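Local coordinates for protein L-lactate dehydrogenase (Trichomonas vaginalis, PDB 4UUN) that binds NADH and, as an enzyme of the lactate/malate dehydrogenase superfamily, probably catalyses the NAD-dependent interconversion of L-lactate and pyruvate, at residues A5-T10 / C82-A87; V123-I128 / E149-L154; N130-N135 / G184-S189. One frame throughout, in Å; residues are numbered along the deposited sequence.

Contact 1: residues A5-T10 / C82-A87. With NAI (1,4-dihydronicotinamide adenine dinucleotide), chain D.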
loop_
_atom_site.group_PDB
_atom_site.type_symbol
_atom_site.label_atom_id
_atom_site.label_comp_id
_atom_site.label_asym_id
_atom_site.label_seq_id
_atom_site.Cartn_x
_atom_site.Cartn_y
_atom_site.Cartn_z
ATOM N N ALA B 5 12.617 8.418 13.022
ATOM C CA ALA B 5 12.563 7.077 13.585
ATOM C C ALA B 5 13.197 6.092 12.601
ATOM O O ALA B 5 12.920 6.131 11.399
ATOM C CB ALA B 5 11.129 6.685 13.884
ATOM N N HIS B 6 14.063 5.224 13.113
ATOM C CA HIS B 6 14.707 4.216 12.277
ATOM C C HIS B 6 13.948 2.894 12.330
ATOM O O HIS B 6 13.763 2.304 13.398
ATOM C CB HIS B 6 16.180 4.070 12.673
ATOM C CG HIS B 6 17.017 5.236 12.249
ATOM N ND1 HIS B 6 18.001 5.139 11.287
ATOM C CD2 HIS B 6 16.983 6.539 12.617
ATOM C CE1 HIS B 6 18.550 6.324 11.097
ATOM N NE2 HIS B 6 17.951 7.193 11.892
ATOM N N VAL B 7 13.504 2.451 11.157
ATOM C CA VAL B 7 12.597 1.314 11.022
ATOM C C VAL B 7 13.226 0.239 10.146
ATOM O O VAL B 7 13.542 0.496 8.986
ATOM C CB VAL B 7 11.272 1.761 10.349
ATOM C CG1 VAL B 7 10.307 0.575 10.153
ATOM C CG2 VAL B 7 10.604 2.865 11.159
ATOM N N LEU B 8 13.392 -0.962 10.699
ATOM C CA LEU B 8 13.918 -2.109 9.951
ATOM C C LEU B 8 12.797 -2.976 9.371
ATOM O O LEU B 8 11.835 -3.307 10.065
ATOM C CB LEU B 8 14.796 -2.986 10.855
ATOM C CG LEU B 8 15.231 -4.353 10.298
ATOM C CD1 LEU B 8 16.133 -4.211 9.075
ATOM C CD2 LEU B 8 15.934 -5.159 11.383
ATOM N N ILE B 9 12.957 -3.352 8.101
ATOM C CA ILE B 9 12.146 -4.384 7.466
ATOM C C ILE B 9 13.081 -5.459 6.893
ATOM O O ILE B 9 13.896 -5.165 6.015
ATOM C CB ILE B 9 11.295 -3.806 6.307
ATOM C CG1 ILE B 9 10.394 -2.668 6.791
ATOM C CG2 ILE B 9 10.435 -4.897 5.665
ATOM C CD1 ILE B 9 9.751 -1.862 5.643
ATOM N N THR B 10 12.965 -6.695 7.385
ATOM C CA THR B 10 13.723 -7.820 6.826
ATOM C C THR B 10 12.919 -8.441 5.701
ATOM O O THR B 10 11.708 -8.247 5.622
ATOM C CB THR B 10 14.033 -8.918 7.872
ATOM O OG1 THR B 10 12.818 -9.542 8.303
ATOM C CG2 THR B 10 14.774 -8.343 9.072
ATOM N N CYS B 82 12.331 0.389 15.700
ATOM C CA CYS B 82 11.449 -0.776 15.624
ATOM C C CYS B 82 11.813 -1.651 14.434
ATOM O O CYS B 82 12.609 -1.252 13.573
ATOM C CB CYS B 82 9.969 -0.370 15.574
ATOM S SG CYS B 82 9.474 0.534 14.079
ATOM N N ALA B 83 11.256 -2.859 14.404
ATOM C CA ALA B 83 11.584 -3.817 13.358
ATOM C C ALA B 83 10.392 -4.674 12.981
ATOM O O ALA B 83 9.627 -5.121 13.850
ATOM C CB ALA B 83 12.734 -4.702 13.800
ATOM N N PHE B 84 10.250 -4.893 11.678
ATOM C CA PHE B 84 9.280 -5.824 11.132
ATOM C C PHE B 84 10.069 -7.026 10.615
ATOM O O PHE B 84 10.682 -6.960 9.543
ATOM C CB PHE B 84 8.487 -5.166 9.992
ATOM C CG PHE B 84 7.616 -4.014 10.435
ATOM C CD1 PHE B 84 8.141 -2.738 10.578
ATOM C CD2 PHE B 84 6.267 -4.206 10.689
ATOM C CE1 PHE B 84 7.340 -1.686 10.979
ATOM C CE2 PHE B 84 5.462 -3.158 11.092
ATOM C CZ PHE B 84 5.992 -1.899 11.237
ATOM N N LEU B 85 10.090 -8.105 11.394
ATOM C CA LEU B 85 10.838 -9.299 11.013
ATOM C C LEU B 85 9.970 -10.190 10.135
ATOM O O LEU B 85 9.303 -11.118 10.615
ATOM C CB LEU B 85 11.330 -10.060 12.244
ATOM C CG LEU B 85 12.184 -9.266 13.237
ATOM C CD1 LEU B 85 12.704 -10.194 14.330
ATOM C CD2 LEU B 85 13.343 -8.558 12.547
ATOM N N VAL B 86 10.007 -9.900 8.840
ATOM C CA VAL B 86 9.162 -10.564 7.859
ATOM C C VAL B 86 9.834 -11.808 7.292
ATOM O O VAL B 86 9.187 -12.826 7.055
ATOM C CB VAL B 86 8.832 -9.583 6.705
ATOM C CG1 VAL B 86 8.024 -10.261 5.620
ATOM C CG2 VAL B 86 8.097 -8.360 7.249
ATOM N N ALA B 87 11.139 -11.728 7.078
ATOM C CA ALA B 87 11.880 -12.840 6.487
ATOM C C ALA B 87 11.851 -14.091 7.362
ATOM O O ALA B 87 11.958 -14.003 8.580
ATOM C CB ALA B 87 13.316 -12.428 6.247
HETATM P PA NAI D . 8.262 -13.374 -0.352
HETATM O O1A NAI D . 8.790 -14.742 -0.717
HETATM O O2A NAI D . 7.592 -12.514 -1.401
HETATM O O5B NAI D . 9.469 -12.524 0.297
HETATM C C5B NAI D . 10.276 -13.003 1.370
HETATM C C4B NAI D . 11.590 -12.229 1.367
HETATM O O4B NAI D . 12.438 -12.644 2.444
HETATM C C3B NAI D . 12.391 -12.439 0.085
HETATM O O3B NAI D . 12.702 -11.162 -0.482
HETATM C C2B NAI D . 13.649 -13.184 0.513
HETATM O O2B NAI D . 14.802 -12.874 -0.279
HETATM C C1B NAI D . 13.780 -12.700 1.943
HETATM N N9A NAI D . 14.650 -13.503 2.833
HETATM C C8A NAI D . 14.779 -14.846 2.906
HETATM N N7A NAI D . 15.680 -15.179 3.873
HETATM C C5A NAI D . 16.132 -14.037 4.430
HETATM C C6A NAI D . 17.086 -13.656 5.501
HETATM N N6A NAI D . 17.771 -14.597 6.195
HETATM N N1A NAI D . 17.252 -12.333 5.757
HETATM C C2A NAI D . 16.581 -11.371 5.080
HETATM N N3A NAI D . 15.707 -11.653 4.094
HETATM C C4A NAI D . 15.452 -12.934 3.731
HETATM O O3 NAI D . 7.241 -13.561 0.877
HETATM P PN NAI D . 6.095 -12.639 1.534
HETATM O O1N NAI D . 4.797 -12.878 0.791
HETATM O O2N NAI D . 6.647 -11.240 1.684
HETATM O O5D NAI D . 5.956 -13.299 2.995
HETATM C C5D NAI D . 7.093 -13.320 3.843
HETATM C C4D NAI D . 6.803 -14.110 5.111
HETATM O O4D NAI D . 5.748 -13.541 5.892
HETATM C C3D NAI D . 6.370 -15.533 4.813
HETATM O O3D NAI D . 7.515 -16.373 4.601
HETATM C C2D NAI D . 5.571 -15.905 6.044
HETATM O O2D NAI D . 6.432 -16.600 6.943
HETATM C C1D NAI D . 5.151 -14.579 6.682
HETATM N N1N NAI D . 3.688 -14.392 6.814
HETATM C C2N NAI D . 3.211 -14.112 8.029
HETATM C C3N NAI D . 1.863 -13.909 8.303
HETATM C C7N NAI D . 1.370 -13.583 9.704
HETATM O O7N NAI D . 0.326 -13.011 9.986
HETATM N N7N NAI D . 2.131 -13.937 10.763
HETATM C C4N NAI D . 0.860 -13.987 7.182
HETATM C C5N NAI D . 1.488 -14.289 5.898
HETATM C C6N NAI D . 2.863 -14.475 5.762
HETATM O O HOH W 1 13.137 -11.664 9.823
#
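The hydroxyl of T10 reaches across to the turn that follows F84 and is gripped there by several groups. OG1 of T10 accepts a hydrogen bond from N of A87 at 3.0 Å. N of V86 adds a weak, bent one. A water lies 2.6 Å from OG1 of T10 and also donates to O of A87, which ties the hydroxyl to the turn. With chi1 at 66°, OG1 sits between the backbone N and the carbonyl carbon of T10. CG2 of T10 is then left to meet CD2 of L85 at 3.8 Å. L85 is the centre of an inverse gamma turn, closed by a weak bond from N of V86 to O of F84.

Before this turn the two strands run parallel, their axes 11° apart. N of F84 gives a short bond to O of L8, 2.8 Å. N of L8 donates to O of C82, and N of T10 to O of F84. The bond from N of C82 to O of H6 is weak.

V7, I9, C82 and F84 share one face of the sheet. CG1 of V7 comes to the edge of the F84 ring, in its plane, 3.8 Å from CE1 of F84. SG of C82 rests on both methyls of V7. Helix 15-25 covers this face, with L20 and I24 on F84. On the other face, CB of A83 touches CB and CD2 of L8.

The loop after strand 82-85 meets the cofactor. CB of A87 lies 3.3 Å from N3A of the NADH adenine, and CG1 of V86 packs on C5D of the nicotinamide ribose. A parallel central strand pair leading into a dinucleotide site is characteristic of the Rossmann fold.

Contact 2: residues V123-I128 / E149-L154. With NAI (1,4-dihydronicotinamide adenine dinucleotide), chain D.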
loop_
_atom_site.group_PDB
_atom_site.type_symbol
_atom_site.label_atom_id
_atom_site.label_comp_id
_atom_site.label_asym_id
_atom_site.label_seq_id
_atom_site.Cartn_x
_atom_site.Cartn_y
_atom_site.Cartn_z
ATOM N N VAL B 123 14.049 -0.736 21.346
ATOM C CA VAL B 123 13.542 -1.297 20.093
ATOM C C VAL B 123 12.287 -2.164 20.276
ATOM O O VAL B 123 12.208 -2.996 21.188
ATOM C CB VAL B 123 14.638 -2.105 19.344
ATOM C CG1 VAL B 123 15.042 -3.354 20.128
ATOM C CG2 VAL B 123 14.176 -2.462 17.936
ATOM N N LYS B 124 11.306 -1.945 19.404
ATOM C CA LYS B 124 10.087 -2.745 19.380
ATOM C C LYS B 124 10.092 -3.689 18.173
ATOM O O LYS B 124 9.994 -3.265 17.010
ATOM C CB LYS B 124 8.854 -1.842 19.387
ATOM C CG LYS B 124 8.704 -1.083 20.704
ATOM C CD LYS B 124 7.425 -0.262 20.790
ATOM C CE LYS B 124 7.128 0.076 22.252
ATOM N NZ LYS B 124 5.938 0.937 22.446
ATOM N N VAL B 125 10.199 -4.976 18.479
ATOM C CA VAL B 125 10.420 -6.008 17.485
ATOM C C VAL B 125 9.136 -6.795 17.244
ATOM O O VAL B 125 8.677 -7.533 18.119
ATOM C CB VAL B 125 11.531 -6.973 17.948
ATOM C CG1 VAL B 125 11.831 -8.014 16.880
ATOM C CG2 VAL B 125 12.796 -6.201 18.313
ATOM N N LEU B 126 8.564 -6.634 16.056
ATOM C CA LEU B 126 7.383 -7.384 15.648
ATOM C C LEU B 126 7.748 -8.568 14.746
ATOM O O LEU B 126 8.229 -8.388 13.624
ATOM C CB LEU B 126 6.407 -6.464 14.915
ATOM C CG LEU B 126 5.151 -7.134 14.346
ATOM C CD1 LEU B 126 4.394 -7.946 15.427
ATOM C CD2 LEU B 126 4.254 -6.073 13.727
ATOM N N VAL B 127 7.507 -9.778 15.235
ATOM C CA VAL B 127 7.835 -10.991 14.496
ATOM C C VAL B 127 6.658 -11.463 13.649
ATOM O O VAL B 127 5.559 -11.738 14.157
ATOM C CB VAL B 127 8.287 -12.107 15.443
ATOM C CG1 VAL B 127 8.707 -13.347 14.662
ATOM C CG2 VAL B 127 9.434 -11.608 16.288
ATOM N N ILE B 128 6.910 -11.552 12.346
ATOM C CA ILE B 128 5.880 -11.851 11.368
ATOM C C ILE B 128 6.176 -13.170 10.661
ATOM O O ILE B 128 5.293 -13.989 10.508
ATOM C CB ILE B 128 5.760 -10.693 10.348
ATOM C CG1 ILE B 128 5.269 -9.426 11.064
ATOM C CG2 ILE B 128 4.825 -11.060 9.213
ATOM C CD1 ILE B 128 5.389 -8.149 10.237
ATOM N N GLU B 149 9.769 -7.055 26.973
ATOM C CA GLU B 149 8.968 -5.928 26.537
ATOM C C GLU B 149 9.349 -5.461 25.125
ATOM O O GLU B 149 8.601 -4.726 24.497
ATOM C CB GLU B 149 9.090 -4.782 27.547
ATOM C CG GLU B 149 8.353 -5.040 28.865
ATOM C CD GLU B 149 8.971 -6.148 29.713
ATOM O OE1 GLU B 149 10.219 -6.260 29.765
ATOM O OE2 GLU B 149 8.196 -6.909 30.332
ATOM N N ASN B 150 10.502 -5.909 24.629
ATOM C CA ASN B 150 10.973 -5.526 23.297
ATOM C C ASN B 150 10.356 -6.349 22.151
ATOM O O ASN B 150 10.560 -6.010 20.983
ATOM C CB ASN B 150 12.508 -5.639 23.213
ATOM C CG ASN B 150 13.232 -4.645 24.113
ATOM O OD1 ASN B 150 13.780 -5.017 25.151
ATOM N ND2 ASN B 150 13.262 -3.382 23.699
ATOM N N PHE B 151 9.611 -7.409 22.481
ATOM C CA PHE B 151 9.198 -8.424 21.493
ATOM C C PHE B 151 7.699 -8.735 21.474
ATOM O O PHE B 151 7.052 -8.830 22.524
ATOM C CB PHE B 151 9.928 -9.759 21.755
ATOM C CG PHE B 151 11.422 -9.694 21.579
ATOM C CD1 PHE B 151 12.000 -9.962 20.346
ATOM C CD2 PHE B 151 12.250 -9.383 22.650
ATOM C CE1 PHE B 151 13.371 -9.906 20.178
ATOM C CE2 PHE B 151 13.620 -9.320 22.488
ATOM C CZ PHE B 151 14.184 -9.581 21.247
ATOM N N SER B 152 7.163 -8.942 20.269
ATOM C CA SER B 152 5.800 -9.457 20.088
ATOM C C SER B 152 5.669 -10.143 18.731
ATOM O O SER B 152 6.552 -9.996 17.879
ATOM C CB SER B 152 4.763 -8.343 20.235
ATOM O OG SER B 152 4.934 -7.345 19.248
ATOM N N SER B 153 4.585 -10.893 18.530
ATOM C CA SER B 153 4.346 -11.579 17.257
ATOM C C SER B 153 2.963 -11.214 16.747
ATOM O O SER B 153 2.103 -10.769 17.515
ATOM C CB SER B 153 4.516 -13.105 17.383
ATOM O OG SER B 153 3.574 -13.687 18.266
ATOM N N LEU B 154 2.764 -11.379 15.445
ATOM C CA LEU B 154 1.586 -10.841 14.777
ATOM C C LEU B 154 0.450 -11.852 14.687
ATOM O O LEU B 154 0.575 -12.852 13.996
ATOM C CB LEU B 154 1.965 -10.403 13.358
ATOM C CG LEU B 154 0.844 -9.747 12.551
ATOM C CD1 LEU B 154 0.431 -8.451 13.201
ATOM C CD2 LEU B 154 1.289 -9.518 11.093
HETATM P PA NAI D . 8.262 -13.374 -0.352
HETATM O O1A NAI D . 8.790 -14.742 -0.717
HETATM O O2A NAI D . 7.592 -12.514 -1.401
HETATM O O5B NAI D . 9.469 -12.524 0.297
HETATM C C5B NAI D . 10.276 -13.003 1.370
HETATM C C4B NAI D . 11.590 -12.229 1.367
HETATM O O4B NAI D . 12.438 -12.644 2.444
HETATM C C3B NAI D . 12.391 -12.439 0.085
HETATM O O3B NAI D . 12.702 -11.162 -0.482
HETATM C C2B NAI D . 13.649 -13.184 0.513
HETATM O O2B NAI D . 14.802 -12.874 -0.279
HETATM C C1B NAI D . 13.780 -12.700 1.943
HETATM N N9A NAI D . 14.650 -13.503 2.833
HETATM C C8A NAI D . 14.779 -14.846 2.906
HETATM N N7A NAI D . 15.680 -15.179 3.873
HETATM C C5A NAI D . 16.132 -14.037 4.430
HETATM C C6A NAI D . 17.086 -13.656 5.501
HETATM N N6A NAI D . 17.771 -14.597 6.195
HETATM N N1A NAI D . 17.252 -12.333 5.757
HETATM C C2A NAI D . 16.581 -11.371 5.080
HETATM N N3A NAI D . 15.707 -11.653 4.094
HETATM C C4A NAI D . 15.452 -12.934 3.731
HETATM O O3 NAI D . 7.241 -13.561 0.877
HETATM P PN NAI D . 6.095 -12.639 1.534
HETATM O O1N NAI D . 4.797 -12.878 0.791
HETATM O O2N NAI D . 6.647 -11.240 1.684
HETATM O O5D NAI D . 5.956 -13.299 2.995
HETATM C C5D NAI D . 7.093 -13.320 3.843
HETATM C C4D NAI D . 6.803 -14.110 5.111
HETATM O O4D NAI D . 5.748 -13.541 5.892
HETATM C C3D NAI D . 6.370 -15.533 4.813
HETATM O O3D NAI D . 7.515 -16.373 4.601
HETATM C C2D NAI D . 5.571 -15.905 6.044
HETATM O O2D NAI D . 6.432 -16.600 6.943
HETATM C C1D NAI D . 5.151 -14.579 6.682
HETATM N N1N NAI D . 3.688 -14.392 6.814
HETATM C C2N NAI D . 3.211 -14.112 8.029
HETATM C C3N NAI D . 1.863 -13.909 8.303
HETATM C C7N NAI D . 1.370 -13.583 9.704
HETATM O O7N NAI D . 0.326 -13.011 9.986
HETATM N N7N NAI D . 2.131 -13.937 10.763
HETATM C C4N NAI D . 0.860 -13.987 7.182
HETATM C C5N NAI D . 1.488 -14.289 5.898
HETATM C C6N NAI D . 2.863 -14.475 5.762
#
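Residues 124-127 and 151-153 run as parallel strands, 24° apart, with V125 opposite F151, L126 opposite S152 and V127 opposite S153. Backbone bonds pass both ways. N of V125 donates to O of N150 at 2.7 Å, and N of V127 to O of S152 at 2.8 Å. In return, N of S152 donates to O of V125 and N of L154 to O of V127.

The amide of N150 closes the N-terminal end. Its ND2 gives a nearly straight bond to O of V123, 2.8 Å, and this oxygen lies in the amide plane. ND2 of N150 also donates to O of P121, while OD1 of N150 accepts from N of K147. Bonds at both ends of the amide fix its rotation.

The F151 ring lies beside V125, pointing the same way, with its CD1 3.9 Å from CB of V125. L126 belongs to the other face. Its CG is anti to the backbone N (chi1 176°), and the chain bends back so that CD1 of L126 rests on the S153-L154 peptide, 3.8 Å from N of L154.

I128 and L154 lie side by side, with CG1 of I128 4.0 Å from CD2 of L154. Both meet the nicotinamide end of the cofactor. O of I128 accepts from N7N of NADH at 3.2 Å. CG2 of I128 packs on C2N, and CD2 of L154 comes 3.8 Å from O7N of NADH.

The two strands and helix 132-141 form a beta-alpha-beta unit, in which C136 and M140 of the helix pack on F151. Helix 242-257 covers the face of L126 and S152 through H251. Strand 82-85 lies along the remaining side of strand 124-127.

Contact 3: residues N130-N135 / G184-S189. With NAI (1,4-dihydronicotinamide adenine dinucleotide), chain D.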
loop_
_atom_site.group_PDB
_atom_site.type_symbol
_atom_site.label_atom_id
_atom_site.label_comp_id
_atom_site.label_asym_id
_atom_site.label_seq_id
_atom_site.Cartn_x
_atom_site.Cartn_y
_atom_site.Cartn_z
ATOM N N ASN B 130 6.980 -16.904 9.748
ATOM C CA ASN B 130 6.535 -18.100 10.443
ATOM C C ASN B 130 7.635 -19.131 10.679
ATOM O O ASN B 130 8.611 -19.209 9.938
ATOM C CB ASN B 130 5.329 -18.712 9.735
ATOM C CG ASN B 130 4.044 -17.981 10.073
ATOM O OD1 ASN B 130 3.754 -17.719 11.249
ATOM N ND2 ASN B 130 3.280 -17.625 9.052
ATOM N N PRO B 131 7.500 -19.914 11.765
ATOM C CA PRO B 131 6.439 -19.924 12.783
ATOM C C PRO B 131 6.646 -18.777 13.774
ATOM O O PRO B 131 7.614 -18.793 14.537
ATOM C CB PRO B 131 6.611 -21.289 13.445
ATOM C CG PRO B 131 8.068 -21.602 13.288
ATOM C CD PRO B 131 8.515 -20.954 12.015
ATOM N N ASP B 132 5.762 -17.783 13.758
ATOM C CA ASP B 132 6.095 -16.507 14.396
ATOM C C ASP B 132 6.206 -16.543 15.930
ATOM O O ASP B 132 7.157 -15.985 16.480
ATOM C CB ASP B 132 5.189 -15.371 13.911
ATOM C CG ASP B 132 3.716 -15.633 14.148
ATOM O OD1 ASP B 132 3.311 -16.790 14.396
ATOM O OD2 ASP B 132 2.958 -14.656 14.077
ATOM N N ASN B 133 5.259 -17.170 16.628
ATOM C CA ASN B 133 5.370 -17.266 18.090
ATOM C C ASN B 133 6.721 -17.846 18.497
ATOM O O ASN B 133 7.404 -17.326 19.385
ATOM C CB ASN B 133 4.265 -18.148 18.694
ATOM C CG ASN B 133 2.874 -17.612 18.437
ATOM O OD1 ASN B 133 2.461 -17.456 17.294
ATOM N ND2 ASN B 133 2.132 -17.353 19.508
ATOM N N THR B 134 7.110 -18.937 17.856
ATOM C CA THR B 134 8.326 -19.627 18.267
ATOM C C THR B 134 9.571 -18.873 17.802
ATOM O O THR B 134 10.552 -18.785 18.542
ATOM C CB THR B 134 8.322 -21.092 17.800
ATOM O OG1 THR B 134 7.239 -21.769 18.450
ATOM C CG2 THR B 134 9.634 -21.797 18.168
ATOM N N ASN B 135 9.524 -18.311 16.595
ATOM C CA ASN B 135 10.614 -17.470 16.120
ATOM C C ASN B 135 10.846 -16.312 17.095
ATOM O O ASN B 135 11.985 -15.936 17.374
ATOM C CB ASN B 135 10.329 -16.922 14.711
ATOM C CG ASN B 135 10.404 -17.992 13.629
ATOM O OD1 ASN B 135 10.957 -19.068 13.836
ATOM N ND2 ASN B 135 9.852 -17.686 12.454
ATOM N N GLY B 184 -3.300 -17.827 21.715
ATOM C CA GLY B 184 -2.337 -18.905 21.661
ATOM C C GLY B 184 -1.379 -18.870 20.486
ATOM O O GLY B 184 -0.821 -17.824 20.143
ATOM N N ASN B 185 -1.181 -20.036 19.882
ATOM C CA ASN B 185 -0.235 -20.195 18.784
ATOM C C ASN B 185 -0.930 -19.893 17.475
ATOM O O ASN B 185 -2.150 -19.926 17.396
ATOM C CB ASN B 185 0.271 -21.640 18.743
ATOM C CG ASN B 185 1.527 -21.807 17.906
ATOM O OD1 ASN B 185 2.125 -20.833 17.444
ATOM N ND2 ASN B 185 1.937 -23.053 17.711
ATOM N N HIS B 186 -0.154 -19.598 16.445
ATOM C CA HIS B 186 -0.649 -19.748 15.085
ATOM C C HIS B 186 -0.765 -21.221 14.743
ATOM O O HIS B 186 -0.514 -22.099 15.574
ATOM C CB HIS B 186 0.282 -19.058 14.100
ATOM C CG HIS B 186 -0.179 -17.692 13.704
ATOM N ND1 HIS B 186 0.694 -16.672 13.401
ATOM C CD2 HIS B 186 -1.424 -17.182 13.548
ATOM C CE1 HIS B 186 0.007 -15.590 13.081
ATOM N NE2 HIS B 186 -1.279 -15.873 13.165
ATOM N N GLY B 187 -1.142 -21.499 13.508
ATOM C CA GLY B 187 -1.221 -22.864 13.060
ATOM C C GLY B 187 -2.485 -23.513 13.557
ATOM O O GLY B 187 -3.431 -22.831 13.961
ATOM N N GLU B 188 -2.483 -24.837 13.542
ATOM C CA GLU B 188 -3.678 -25.618 13.795
ATOM C C GLU B 188 -4.258 -25.446 15.193
ATOM O O GLU B 188 -5.457 -25.627 15.384
ATOM C CB GLU B 188 -3.378 -27.095 13.539
ATOM C CG GLU B 188 -2.900 -27.365 12.117
ATOM C CD GLU B 188 -2.706 -28.841 11.832
ATOM O OE1 GLU B 188 -2.855 -29.653 12.769
ATOM O OE2 GLU B 188 -2.404 -29.186 10.669
ATOM N N SER B 189 -3.424 -25.104 16.172
ATOM C CA SER B 189 -3.901 -25.029 17.556
ATOM C C SER B 189 -4.461 -23.653 17.934
ATOM O O SER B 189 -4.909 -23.457 19.063
ATOM C CB SER B 189 -2.794 -25.436 18.543
ATOM O OG SER B 189 -1.873 -24.388 18.769
HETATM P PA NAI D . 8.262 -13.374 -0.352
HETATM O O1A NAI D . 8.790 -14.742 -0.717
HETATM O O2A NAI D . 7.592 -12.514 -1.401
HETATM O O5B NAI D . 9.469 -12.524 0.297
HETATM C C5B NAI D . 10.276 -13.003 1.370
HETATM C C4B NAI D . 11.590 -12.229 1.367
HETATM O O4B NAI D . 12.438 -12.644 2.444
HETATM C C3B NAI D . 12.391 -12.439 0.085
HETATM O O3B NAI D . 12.702 -11.162 -0.482
HETATM C C2B NAI D . 13.649 -13.184 0.513
HETATM O O2B NAI D . 14.802 -12.874 -0.279
HETATM C C1B NAI D . 13.780 -12.700 1.943
HETATM N N9A NAI D . 14.650 -13.503 2.833
HETATM C C8A NAI D . 14.779 -14.846 2.906
HETATM N N7A NAI D . 15.680 -15.179 3.873
HETATM C C5A NAI D . 16.132 -14.037 4.430
HETATM C C6A NAI D . 17.086 -13.656 5.501
HETATM N N6A NAI D . 17.771 -14.597 6.195
HETATM N N1A NAI D . 17.252 -12.333 5.757
HETATM C C2A NAI D . 16.581 -11.371 5.080
HETATM N N3A NAI D . 15.707 -11.653 4.094
HETATM C C4A NAI D . 15.452 -12.934 3.731
HETATM O O3 NAI D . 7.241 -13.561 0.877
HETATM P PN NAI D . 6.095 -12.639 1.534
HETATM O O1N NAI D . 4.797 -12.878 0.791
HETATM O O2N NAI D . 6.647 -11.240 1.684
HETATM O O5D NAI D . 5.956 -13.299 2.995
HETATM C C5D NAI D . 7.093 -13.320 3.843
HETATM C C4D NAI D . 6.803 -14.110 5.111
HETATM O O4D NAI D . 5.748 -13.541 5.892
HETATM C C3D NAI D . 6.370 -15.533 4.813
HETATM O O3D NAI D . 7.515 -16.373 4.601
HETATM C C2D NAI D . 5.571 -15.905 6.044
HETATM O O2D NAI D . 6.432 -16.600 6.943
HETATM C C1D NAI D . 5.151 -14.579 6.682
HETATM N N1N NAI D . 3.688 -14.392 6.814
HETATM C C2N NAI D . 3.211 -14.112 8.029
HETATM C C3N NAI D . 1.863 -13.909 8.303
HETATM C C7N NAI D . 1.370 -13.583 9.704
HETATM O O7N NAI D . 0.326 -13.011 9.986
HETATM N N7N NAI D . 2.131 -13.937 10.763
HETATM C C4N NAI D . 0.860 -13.987 7.182
HETATM C C5N NAI D . 1.488 -14.289 5.898
HETATM C C6N NAI D . 2.863 -14.475 5.762
HETATM O O HOH W 2 4.702 -20.650 16.445
#
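D132 turns its carboxylate to H186 with chi1 at 58°, which puts CG between the backbone N and the carbonyl carbon. H186 has an unusual chi1 of -98°, and its chi2 turns the ND1 edge to the acid. The ring and carboxylate planes are only 10° apart. ND1 of H186 donates to OD1 of D132 at 2.8 Å, on the syn side of the carboxylate but tilted out of its plane. The same OD1 also accepts a weak bond from N of N133. NE2 of H186 is hydrogen-bonded to OD1 of D158.

OD1 of N133 accepts a long, weak bond from N of H186, 3.5 Å. ND2 of N133 makes a weak bond to O of G184 and another bond to O of V284. A water accepts a hydrogen bond from N of T134 and donates one to OD1 of N185. The amide of N185 is held further by D319 through ND2.

N of N130 donates to O2D of the nicotinamide ribose at 2.9 Å. The peptide between N130 and P131 is cis, and P131 is the N-cap residue of helix 132-141. OD1 of N130, in one of two conformers, accepts from N of D132, a tentative Asx turn. CE1 of H186 lies 3.6 Å from N7N of NADH.

H186 is the predicted proton acceptor, consistent with the interdomain active site of lactate and malate dehydrogenases.

Contacts 1 and 2 belong to one parallel sheet, because strands 82-85 and 124-127 are neighbours. N of L126 lies 2.9 Å from O of A83, and N of L85 lies 2.9 Å from O of L126, both probable hydrogen bonds. Contact 3 joins this NAD-binding part to the C-terminal part. It touches contact 2, where O of L154 packs on CE1 of H186 at 2.9 Å. The centres of contacts 2 and 3 are about 14 Å apart, and those of contacts 1 and 3 about 20 Å. One NADH spans all three: contact 1 meets its adenine and its nicotinamide ribose, contact 2 its nicotinamide, and contact 3 the nicotinamide ribose beside H186.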